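Local coordinates for mitogen activated protein kinase, putative (PDB 4QNY) that probably phosphorylates serine and threonine residues of target proteins as a MAP kinase, and binds an ATP analogue with magnesium, at residues T301-Q304 and A305-P309. Numbering follows the deposited sequence.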
loop_
_atom_site.group_PDB
_atom_site.type_symbol
_atom_site.label_atom_id
_atom_site.label_comp_id
_atom_site.label_asym_id
_atom_site.label_seq_id
_atom_site.Cartn_x
_atom_site.Cartn_y
_atom_site.Cartn_z
ATOM N N THR A 301 -9.165 0.654 -15.371
ATOM C CA THR A 301 -9.673 0.104 -14.122
ATOM C C THR A 301 -8.944 -1.190 -13.793
ATOM O O THR A 301 -8.184 -1.704 -14.613
ATOM C CB THR A 301 -11.189 -0.160 -14.187
ATOM O OG1 THR A 301 -11.463 -1.143 -15.194
ATOM C CG2 THR A 301 -11.940 1.122 -14.516
ATOM N N VAL A 302 -9.171 -1.711 -12.592
ATOM C CA VAL A 302 -8.523 -2.945 -12.163
ATOM C C VAL A 302 -8.965 -4.126 -13.028
ATOM O O VAL A 302 -8.140 -4.933 -13.456
ATOM C CB VAL A 302 -8.821 -3.253 -10.685
ATOM C CG1 VAL A 302 -8.215 -4.589 -10.287
ATOM C CG2 VAL A 302 -8.289 -2.137 -9.797
ATOM N N LEU A 303 -10.266 -4.212 -13.286
ATOM C CA LEU A 303 -10.816 -5.263 -14.139
ATOM C C LEU A 303 -10.215 -5.217 -15.540
ATOM O O LEU A 303 -9.781 -6.240 -16.070
ATOM C CB LEU A 303 -12.340 -5.146 -14.221
ATOM C CG LEU A 303 -13.135 -5.652 -13.018
ATOM C CD1 LEU A 303 -14.557 -5.115 -13.055
ATOM C CD2 LEU A 303 -13.138 -7.172 -12.986
ATOM N N GLN A 304 -10.189 -4.028 -16.132
ATOM C CA GLN A 304 -9.635 -3.847 -17.469
ATOM C C GLN A 304 -8.139 -4.149 -17.504
ATOM O O GLN A 304 -7.632 -4.709 -18.475
ATOM C CB GLN A 304 -9.891 -2.423 -17.964
ATOM C CG GLN A 304 -11.349 -2.105 -18.248
ATOM C CD GLN A 304 -11.574 -0.628 -18.508
ATOM O OE1 GLN A 304 -10.742 0.208 -18.156
ATOM N NE2 GLN A 304 -12.703 -0.297 -19.126
ATOM N N ALA A 305 -7.438 -3.778 -16.438
ATOM C CA ALA A 305 -6.000 -4.011 -16.348
ATOM C C ALA A 305 -5.689 -5.501 -16.266
ATOM O O ALA A 305 -4.694 -5.968 -16.821
ATOM C CB ALA A 305 -5.418 -3.280 -15.149
ATOM N N MET A 306 -6.546 -6.245 -15.574
ATOM C CA MET A 306 -6.382 -7.690 -15.463
ATOM C C MET A 306 -6.654 -8.383 -16.794
ATOM O O MET A 306 -6.144 -9.475 -17.046
ATOM C CB MET A 306 -7.304 -8.259 -14.383
ATOM C CG MET A 306 -6.924 -7.867 -12.967
ATOM S SD MET A 306 -7.931 -8.702 -11.724
ATOM C CE MET A 306 -9.558 -8.064 -12.114
ATOM N N ARG A 307 -7.457 -7.745 -17.643
ATOM C CA ARG A 307 -7.807 -8.310 -18.944
ATOM C C ARG A 307 -6.921 -7.757 -20.056
ATOM O O ARG A 307 -7.095 -8.096 -21.226
ATOM C CB ARG A 307 -9.278 -8.041 -19.271
ATOM C CG ARG A 307 -10.260 -8.600 -18.253
ATOM C CD ARG A 307 -11.663 -8.694 -18.834
ATOM N NE ARG A 307 -12.673 -8.134 -17.940
ATOM C CZ ARG A 307 -13.250 -6.950 -18.118
ATOM N NH1 ARG A 307 -12.922 -6.199 -19.161
ATOM N NH2 ARG A 307 -14.159 -6.517 -17.255
ATOM N N HIS A 308 -5.974 -6.903 -19.684
ATOM C CA HIS A 308 -5.044 -6.315 -20.641
ATOM C C HIS A 308 -4.151 -7.390 -21.262
ATOM O O HIS A 308 -3.743 -8.331 -20.579
ATOM C CB HIS A 308 -4.195 -5.240 -19.958
ATOM C CG HIS A 308 -3.416 -4.386 -20.909
ATOM N ND1 HIS A 308 -2.140 -4.702 -21.319
ATOM C CD2 HIS A 308 -3.734 -3.225 -21.529
ATOM C CE1 HIS A 308 -1.705 -3.774 -22.153
ATOM N NE2 HIS A 308 -2.653 -2.866 -22.297
ATOM N N PRO A 309 -3.853 -7.258 -22.567
ATOM C CA PRO A 309 -2.999 -8.193 -23.313
ATOM C C PRO A 309 -1.626 -8.452 -22.683
ATOM O O PRO A 309 -1.006 -9.470 -22.990
ATOM C CB PRO A 309 -2.840 -7.503 -24.670
ATOM C CG PRO A 309 -4.101 -6.736 -24.834
ATOM C CD PRO A 309 -4.462 -6.251 -23.455
#
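The short helix 302-306 near the end of the kinase C-lobe starts from a capping box and is held by i to i+4 backbone bonds, Ala305 N reaching Thr301 O at 2.9 Å and Met306 N reaching Val302 O at 3.0 Å. At its N-cap, Thr301 OG1 accepts from Gln304 N at 3.3 Å. Gln304 answers with its own side chain: CG lies anti to the carbonyl carbon, and the extended chain beyond it carries OE1 to the Thr301 N-H at 3.2 Å. That bond is nearly straight at 168°, but the donor is tilted 33° from the amide carbonyl plane. One turn on, the Met306 chain bends at chi3 (-63°), which carries CE back toward the helix start; the methyl meets Leu303 CD2 at 3.8 Å and, more loosely, Val302 CG1. In the protein kinase fold this short helix follows helix 282-291, and it packs on helix 124-143, with Ala305 and Met306 both against Leu135. The helix ends at Met306, and Arg307 N makes two weak bonds, to Leu303 O and Gln304 O. The Arg307 guanidinium swings back over Leu303, whose O lies 3.9 Å above one face, offset toward the rim, while NH2 comes to 3.8 Å from Leu303 CB. Beyond it, His308 NE2 bonds Asp286 OD2 of helix 282-291, while ND1 accepts from Phe310 N, just past Pro309.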